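Local coordinates for intramolecular trans-sialidase (Macrobdella decora, PDB 3SLI), which cleaves sialic acid from sialosides such as 3'-sialyllactose by intramolecular trans-sialylation, releasing 2,7-anhydro-Neu5Ac, at residues A62-T74 and G78-F90. Residues are numbered along the deposited sequence; the frame is centred on the assembly and turned at random.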
ATOM      1  N   ALA A  62     -24.652 -20.763  32.405  1.00 18.89           N
ATOM      2  CA  ALA A  62     -24.143 -22.012  31.861  1.00 18.17           C
ATOM      3  C   ALA A  62     -24.928 -22.447  30.635  1.00 17.70           C
ATOM      4  O   ALA A  62     -26.162 -22.359  30.603  1.00 17.25           O
ATOM      5  CB  ALA A  62     -24.182 -23.100  32.922  1.00 19.34           C
ATOM      6  N   GLY A  63     -24.196 -22.893  29.619  1.00 15.65           N
ATOM      7  CA  GLY A  63     -24.810 -23.345  28.388  1.00 14.40           C
ATOM      8  C   GLY A  63     -25.280 -22.231  27.481  1.00 14.97           C
ATOM      9  O   GLY A  63     -25.694 -22.488  26.350  1.00 16.25           O
ATOM     10  N   ASN A  64     -25.172 -20.987  27.937  1.00 14.74           N
ATOM     11  CA  ASN A  64     -25.626 -19.861  27.128  1.00 14.49           C
ATOM     12  C   ASN A  64     -24.501 -18.947  26.652  1.00 13.73           C
ATOM     13  O   ASN A  64     -24.728 -17.782  26.338  1.00 13.05           O
ATOM     14  CB  ASN A  64     -26.688 -19.076  27.896  1.00 14.20           C
ATOM     15  CG  ASN A  64     -27.909 -19.916  28.192  1.00 14.94           C
ATOM     16  OD1 ASN A  64     -28.321 -20.066  29.347  1.00 19.53           O
ATOM     17  ND2 ASN A  64     -28.456 -20.526  27.161  1.00 12.56           N
ATOM     18  N   GLN A  65     -23.317 -19.532  26.487  1.00 14.30           N
ATOM     19  CA  GLN A  65     -22.119 -18.810  26.057  1.00 13.72           C
ATOM     20  C   GLN A  65     -22.178 -18.228  24.642  1.00 12.88           C
ATOM     21  O   GLN A  65     -21.307 -17.437  24.265  1.00 15.38           O
ATOM     22  CB  GLN A  65     -20.867 -19.691  26.211  1.00 14.37           C
ATOM     23  CG  GLN A  65     -20.850 -20.956  25.342  1.00 14.61           C
ATOM     24  CD  GLN A  65     -21.424 -22.198  26.028  1.00 19.35           C
ATOM     25  OE1 GLN A  65     -21.212 -23.312  25.560  1.00 25.70           O
ATOM     26  NE2 GLN A  65     -22.129 -22.017  27.138  1.00 14.92           N
ATOM     27  N   ASP A  66     -23.156 -18.648  23.845  1.00 12.07           N
ATOM     28  CA  ASP A  66     -23.311 -18.120  22.485  1.00 13.35           C
ATOM     29  C   ASP A  66     -24.498 -17.146  22.382  1.00 12.70           C
ATOM     30  O   ASP A  66     -25.015 -16.881  21.294  1.00 11.06           O
ATOM     31  CB  ASP A  66     -23.466 -19.255  21.459  1.00 15.58           C
ATOM     32  CG  ASP A  66     -22.183 -20.062  21.268  1.00 17.34           C
ATOM     33  OD1 ASP A  66     -21.112 -19.641  21.762  1.00 16.29           O
ATOM     34  OD2 ASP A  66     -22.248 -21.122  20.612  1.00 13.72           O
ATOM     35  N   ARG A  67     -24.918 -16.615  23.524  1.00 12.08           N
ATOM     36  CA  ARG A  67     -26.023 -15.669  23.573  1.00 12.71           C
ATOM     37  C   ARG A  67     -25.509 -14.331  24.106  1.00 12.59           C
ATOM     38  O   ARG A  67     -25.454 -14.113  25.323  1.00 11.65           O
ATOM     39  CB  ARG A  67     -27.139 -16.201  24.471  1.00 11.42           C
ATOM     40  CG  ARG A  67     -27.726 -17.524  24.014  1.00 11.69           C
ATOM     41  CD  ARG A  67     -28.847 -17.969  24.943  1.00 12.62           C
ATOM     42  NE  ARG A  67     -29.256 -19.347  24.685  1.00 10.48           N
ATOM     43  CZ  ARG A  67     -30.077 -19.724  23.710  1.00 11.92           C
ATOM     44  NH1 ARG A  67     -30.603 -18.837  22.873  1.00 12.44           N
ATOM     45  NH2 ARG A  67     -30.362 -21.010  23.561  1.00 14.06           N
ATOM     46  N   HIS A  68     -25.116 -13.447  23.193  1.00 10.67           N
ATOM     47  CA  HIS A  68     -24.597 -12.144  23.584  1.00 11.88           C
ATOM     48  C   HIS A  68     -24.345 -11.242  22.388  1.00 12.68           C
ATOM     49  O   HIS A  68     -24.336 -11.692  21.242  1.00 13.37           O
ATOM     50  CB  HIS A  68     -23.273 -12.307  24.359  1.00 13.03           C
ATOM     51  CG  HIS A  68     -22.209 -13.059  23.605  1.00 12.54           C
ATOM     52  ND1 HIS A  68     -21.784 -14.316  23.973  1.00 13.79           N
ATOM     53  CD2 HIS A  68     -21.486 -12.726  22.506  1.00 15.26           C
ATOM     54  CE1 HIS A  68     -20.848 -14.729  23.138  1.00 15.97           C
ATOM     55  NE2 HIS A  68     -20.648 -13.783  22.236  1.00 13.69           N
ATOM     56  N   PHE A  69     -24.131  -9.966  22.681  1.00 12.57           N
ATOM     57  CA  PHE A  69     -23.794  -8.967  21.686  1.00 11.68           C
ATOM     58  C   PHE A  69     -22.568  -8.263  22.248  1.00  9.71           C
ATOM     59  O   PHE A  69     -22.519  -7.974  23.444  1.00  9.87           O
ATOM     60  CB  PHE A  69     -24.905  -7.925  21.499  1.00 13.26           C
ATOM     61  CG  PHE A  69     -24.415  -6.634  20.878  1.00 13.85           C
ATOM     62  CD1 PHE A  69     -24.168  -6.553  19.508  1.00 13.37           C
ATOM     63  CD2 PHE A  69     -24.132  -5.521  21.679  1.00 13.86           C
ATOM     64  CE1 PHE A  69     -23.644  -5.391  18.945  1.00 13.53           C
ATOM     65  CE2 PHE A  69     -23.606  -4.355  21.126  1.00 14.13           C
ATOM     66  CZ  PHE A  69     -23.361  -4.290  19.758  1.00 13.62           C
ATOM     67  N   HIS A  70     -21.568  -8.014  21.410  1.00  9.86           N
ATOM     68  CA  HIS A  70     -20.382  -7.306  21.872  1.00  9.65           C
ATOM     69  C   HIS A  70     -19.657  -6.578  20.747  1.00 12.15           C
ATOM     70  O   HIS A  70     -19.786  -6.946  19.569  1.00 10.53           O
ATOM     71  CB  HIS A  70     -19.425  -8.237  22.659  1.00 11.48           C
ATOM     72  CG  HIS A  70     -18.474  -9.041  21.813  1.00 12.25           C
ATOM     73  ND1 HIS A  70     -18.890  -9.953  20.866  1.00 15.17           N
ATOM     74  CD2 HIS A  70     -17.120  -9.121  21.839  1.00 10.24           C
ATOM     75  CE1 HIS A  70     -17.834 -10.563  20.350  1.00 10.98           C
ATOM     76  NE2 HIS A  70     -16.750 -10.076  20.924  1.00 11.56           N
ATOM     77  N   ILE A  71     -19.021  -5.467  21.110  1.00 10.92           N
ATOM     78  CA  ILE A  71     -18.218  -4.670  20.184  1.00 12.56           C
ATOM     79  C   ILE A  71     -16.817  -4.957  20.711  1.00 10.15           C
ATOM     80  O   ILE A  71     -16.574  -4.790  21.903  1.00  9.98           O
ATOM     81  CB  ILE A  71     -18.491  -3.150  20.332  1.00 13.48           C
ATOM     82  CG1 ILE A  71     -19.962  -2.836  20.052  1.00 17.02           C
ATOM     83  CG2 ILE A  71     -17.579  -2.348  19.385  1.00 13.86           C
ATOM     84  CD1 ILE A  71     -20.334  -1.383  20.332  1.00 15.22           C
ATOM     85  N   TYR A  72     -15.899  -5.367  19.837  1.00 12.02           N
ATOM     86  CA  TYR A  72     -14.545  -5.714  20.274  1.00 11.46           C
ATOM     87  C   TYR A  72     -13.460  -5.165  19.352  1.00 10.78           C
ATOM     88  O   TYR A  72     -13.742  -4.732  18.233  1.00 11.86           O
ATOM     89  CB  TYR A  72     -14.394  -7.254  20.343  1.00 10.52           C
ATOM     90  CG  TYR A  72     -14.418  -7.935  18.978  1.00 10.69           C
ATOM     91  CD1 TYR A  72     -13.256  -8.031  18.201  1.00  8.39           C
ATOM     92  CD2 TYR A  72     -15.614  -8.387  18.421  1.00  9.45           C
ATOM     93  CE1 TYR A  72     -13.290  -8.536  16.910  1.00  7.54           C
ATOM     94  CE2 TYR A  72     -15.658  -8.903  17.124  1.00 10.74           C
ATOM     95  CZ  TYR A  72     -14.490  -8.969  16.372  1.00  9.74           C
ATOM     96  OH  TYR A  72     -14.528  -9.439  15.081  1.00 10.37           O
ATOM     97  N   ILE A  73     -12.220  -5.213  19.840  1.00 11.79           N
ATOM     98  CA  ILE A  73     -11.040  -4.815  19.080  1.00 11.56           C
ATOM     99  C   ILE A  73     -10.038  -5.971  19.234  1.00 12.92           C
ATOM    100  O   ILE A  73     -10.204  -6.829  20.115  1.00 11.38           O
ATOM    101  CB  ILE A  73     -10.405  -3.478  19.584  1.00 10.35           C
ATOM    102  CG1 ILE A  73     -10.178  -3.507  21.096  1.00 13.93           C
ATOM    103  CG2 ILE A  73     -11.270  -2.290  19.155  1.00 12.21           C
ATOM    104  CD1 ILE A  73      -8.717  -3.492  21.518  1.00 12.92           C
ATOM    105  N   THR A  74      -9.042  -6.042  18.355  1.00 13.84           N
ATOM    106  CA  THR A  74      -8.039  -7.101  18.449  1.00 12.67           C
ATOM    107  C   THR A  74      -6.669  -6.463  18.623  1.00 15.23           C
ATOM    108  O   THR A  74      -6.478  -5.289  18.283  1.00 17.14           O
ATOM    109  CB  THR A  74      -8.017  -8.008  17.186  1.00 13.36           C
ATOM    110  OG1 THR A  74      -7.394  -7.314  16.093  1.00 12.89           O
ATOM    111  CG2 THR A  74      -9.437  -8.429  16.792  1.00 11.75           C
ATOM    112  N   GLY A  78      -7.863  -4.854  14.571  1.00 11.35           N
ATOM    113  CA  GLY A  78      -9.157  -5.123  13.970  1.00 10.56           C
ATOM    114  C   GLY A  78     -10.279  -4.665  14.898  1.00  9.08           C
ATOM    115  O   GLY A  78     -10.057  -4.451  16.092  1.00  7.76           O
ATOM    116  N   ILE A  79     -11.462  -4.448  14.339  1.00 12.68           N
ATOM    117  CA  ILE A  79     -12.619  -4.039  15.132  1.00 12.44           C
ATOM    118  C   ILE A  79     -13.843  -4.736  14.557  1.00 11.05           C
ATOM    119  O   ILE A  79     -13.922  -4.960  13.346  1.00  9.68           O
ATOM    120  CB  ILE A  79     -12.846  -2.492  15.110  1.00 14.40           C
ATOM    121  CG1 ILE A  79     -13.933  -2.111  16.123  1.00 15.32           C
ATOM    122  CG2 ILE A  79     -13.264  -2.019  13.711  1.00 12.66           C
ATOM    123  CD1 ILE A  79     -14.140  -0.622  16.246  1.00 15.30           C
ATOM    124  N   GLY A  80     -14.771  -5.126  15.421  1.00 11.68           N
ATOM    125  CA  GLY A  80     -15.969  -5.777  14.933  1.00 10.75           C
ATOM    126  C   GLY A  80     -17.016  -6.004  16.002  1.00 10.25           C
ATOM    127  O   GLY A  80     -16.884  -5.557  17.149  1.00  9.58           O
ATOM    128  N   ILE A  81     -18.083  -6.680  15.602  1.00 12.10           N
ATOM    129  CA  ILE A  81     -19.172  -7.013  16.505  1.00 13.39           C
ATOM    130  C   ILE A  81     -19.594  -8.445  16.216  1.00 13.64           C
ATOM    131  O   ILE A  81     -19.261  -9.014  15.162  1.00 10.94           O
ATOM    132  CB  ILE A  81     -20.447  -6.133  16.270  1.00 12.72           C
ATOM    133  CG1 ILE A  81     -20.934  -6.280  14.821  1.00 12.55           C
ATOM    134  CG2 ILE A  81     -20.177  -4.687  16.626  1.00 13.98           C
ATOM    135  CD1 ILE A  81     -22.414  -6.151  14.644  1.00 13.29           C
ATOM    136  N   GLU A  82     -20.308  -9.019  17.175  1.00 12.68           N
ATOM    137  CA  GLU A  82     -20.887 -10.343  17.044  1.00 15.21           C
ATOM    138  C   GLU A  82     -22.213 -10.205  17.794  1.00 12.58           C
ATOM    139  O   GLU A  82     -22.233  -9.719  18.929  1.00 11.26           O
ATOM    140  CB  GLU A  82     -20.018 -11.433  17.680  1.00 14.34           C
ATOM    141  CG  GLU A  82     -18.688 -11.676  16.989  1.00 14.38           C
ATOM    142  CD  GLU A  82     -17.981 -12.911  17.517  1.00 13.16           C
ATOM    143  OE1 GLU A  82     -17.498 -12.881  18.667  1.00 14.57           O
ATOM    144  OE2 GLU A  82     -17.910 -13.913  16.776  1.00 15.38           O
ATOM    145  N   LEU A  83     -23.302 -10.527  17.105  1.00 13.50           N
ATOM    146  CA  LEU A  83     -24.664 -10.465  17.648  1.00 14.23           C
ATOM    147  C   LEU A  83     -25.099 -11.928  17.591  1.00 11.08           C
ATOM    148  O   LEU A  83     -25.361 -12.464  16.504  1.00 12.45           O
ATOM    149  CB  LEU A  83     -25.547  -9.624  16.725  1.00 13.70           C
ATOM    150  CG  LEU A  83     -26.669  -8.750  17.292  1.00 19.84           C
ATOM    151  CD1 LEU A  83     -27.667  -8.516  16.171  1.00 12.92           C
ATOM    152  CD2 LEU A  83     -27.344  -9.356  18.532  1.00 11.19           C
ATOM    153  N   ARG A  84     -25.204 -12.555  18.758  1.00 13.59           N
ATOM    154  CA  ARG A  84     -25.505 -13.979  18.849  1.00 15.33           C
ATOM    155  C   ARG A  84     -26.604 -14.428  19.808  1.00 13.75           C
ATOM    156  O   ARG A  84     -26.781 -13.858  20.880  1.00 14.15           O
ATOM    157  CB  ARG A  84     -24.232 -14.700  19.285  1.00 13.52           C
ATOM    158  CG  ARG A  84     -22.997 -14.379  18.465  1.00 16.15           C
ATOM    159  CD  ARG A  84     -22.375 -15.667  17.990  1.00 21.64           C
ATOM    160  NE  ARG A  84     -21.292 -16.103  18.841  1.00 22.23           N
ATOM    161  CZ  ARG A  84     -20.828 -17.348  18.900  1.00 18.27           C
ATOM    162  NH1 ARG A  84     -21.361 -18.323  18.172  1.00 17.39           N
ATOM    163  NH2 ARG A  84     -19.755 -17.598  19.627  1.00 20.51           N
ATOM    164  N   ASN A  85     -27.281 -15.507  19.435  1.00 14.51           N
ATOM    165  CA  ASN A  85     -28.307 -16.131  20.275  1.00 15.51           C
ATOM    166  C   ASN A  85     -28.295 -17.611  19.897  1.00 16.27           C
ATOM    167  O   ASN A  85     -29.338 -18.249  19.809  1.00 18.07           O
ATOM    168  CB  ASN A  85     -29.693 -15.541  20.019  1.00 12.50           C
ATOM    169  CG  ASN A  85     -30.681 -15.927  21.096  1.00 12.47           C
ATOM    170  OD1 ASN A  85     -31.876 -16.097  20.842  1.00 16.61           O
ATOM    171  ND2 ASN A  85     -30.189 -16.054  22.321  1.00  9.06           N
ATOM    172  N   THR A  86     -27.077 -18.137  19.764  1.00 17.28           N
ATOM    173  CA  THR A  86     -26.747 -19.506  19.326  1.00 16.72           C
ATOM    174  C   THR A  86     -26.872 -19.540  17.799  1.00 16.83           C
ATOM    175  O   THR A  86     -27.719 -18.858  17.202  1.00 15.93           O
ATOM    176  CB  THR A  86     -27.546 -20.671  19.993  1.00 13.84           C
ATOM    177  OG1 THR A  86     -28.875 -20.747  19.465  1.00 14.54           O
ATOM    178  CG2 THR A  86     -27.570 -20.525  21.495  1.00 15.18           C
ATOM    179  N   ASP A  87     -25.977 -20.292  17.172  1.00 16.25           N
ATOM    180  CA  ASP A  87     -25.917 -20.391  15.723  1.00 15.43           C
ATOM    181  C   ASP A  87     -27.190 -20.826  15.019  1.00 15.18           C
ATOM    182  O   ASP A  87     -27.408 -20.464  13.864  1.00 15.20           O
ATOM    183  CB  ASP A  87     -24.726 -21.253  15.313  1.00 15.13           C
ATOM    184  CG  ASP A  87     -23.397 -20.681  15.796  1.00 17.00           C
ATOM    185  OD1 ASP A  87     -23.345 -19.517  16.266  1.00 14.42           O
ATOM    186  OD2 ASP A  87     -22.393 -21.407  15.712  1.00 19.31           O
ATOM    187  N   GLY A  88     -28.035 -21.580  15.716  1.00 16.38           N
ATOM    188  CA  GLY A  88     -29.292 -22.018  15.132  1.00 15.01           C
ATOM    189  C   GLY A  88     -30.330 -20.905  15.030  1.00 16.09           C
ATOM    190  O   GLY A  88     -31.237 -20.978  14.190  1.00 15.39           O
ATOM    191  N   VAL A  89     -30.220 -19.888  15.889  1.00 15.22           N
ATOM    192  CA  VAL A  89     -31.149 -18.755  15.884  1.00 14.08           C
ATOM    193  C   VAL A  89     -30.548 -17.606  15.051  1.00 16.43           C
ATOM    194  O   VAL A  89     -31.189 -17.108  14.120  1.00 15.70           O
ATOM    195  CB  VAL A  89     -31.498 -18.312  17.328  1.00 15.41           C
ATOM    196  CG1 VAL A  89     -32.518 -17.169  17.312  1.00 14.93           C
ATOM    197  CG2 VAL A  89     -32.054 -19.509  18.117  1.00 12.92           C
ATOM    198  N   PHE A  90     -29.343 -17.163  15.407  1.00 15.89           N
ATOM    199  CA  PHE A  90     -28.626 -16.140  14.635  1.00 16.06           C
ATOM    200  C   PHE A  90     -27.207 -15.902  15.135  1.00 15.00           C
ATOM    201  O   PHE A  90     -26.901 -16.082  16.324  1.00 14.01           O
ATOM    202  CB  PHE A  90     -29.404 -14.806  14.472  1.00 14.43           C
ATOM    203  CG  PHE A  90     -29.665 -14.061  15.762  1.00 15.45           C
ATOM    204  CD1 PHE A  90     -28.639 -13.375  16.420  1.00 11.57           C
ATOM    205  CD2 PHE A  90     -30.955 -14.021  16.302  1.00 12.81           C
ATOM    206  CE1 PHE A  90     -28.890 -12.664  17.595  1.00 14.39           C
ATOM    207  CE2 PHE A  90     -31.221 -13.312  17.477  1.00 12.72           C
ATOM    208  CZ  PHE A  90     -30.183 -12.630  18.127  1.00 14.14           C
TER
HETATM  209  O   HOH W   1     -24.357 -21.856  18.872  1.00 16.89           O
HETATM  210  O   HOH W   2     -18.713 -14.762  20.439  1.00  9.43           O
HETATM  211  O   HOH W   3     -16.944 -10.137  13.928  1.00 14.13           O
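An antiparallel beta hairpin in the concanavalin-like N-terminal domain pairs strand 67-74 with strand 79-85, in the middle of a sheet continued by strands 51-58 and 91-96. Tyr72 and Gly80 form a hydrogen-bonded pair, with Tyr72 N to Gly80 O at 2.9 Å and nearly straight (170°). The Tyr72 ring, its CG set between backbone N and carbonyl carbon (chi1 69°), folds across the partner strand and lies directly on the backbone of Gly80, whose CA makes a CH-pi contact 4.1 Å from the ring centroid. On the reverse face, Phe69, Ile71 and Ile73 pack against Leu83, Ile81 and Ile79, with Phe69 CD1 4.0 Å from Leu83 CG; Phe69, Ile71 and Ile81 also touch Leu115 of strand 107-118, in the domain's other sheet. At the open end of the hairpin, the Asp66 carboxylate stacks on the Arg84 guanidinium, planes 29° apart; Asp66 OD1 lies 3.3 Å from Arg84 NH2 but well out of plane, so no N-H of Arg84 points at it, and its stronger partner is Arg160, through a salt bridge. One water joins His68 NE2, Glu82 OE1 and Arg84 NH2; another, at the ring edge, links Tyr72 OH (2.8 Å) to Ile81 O (2.9 Å).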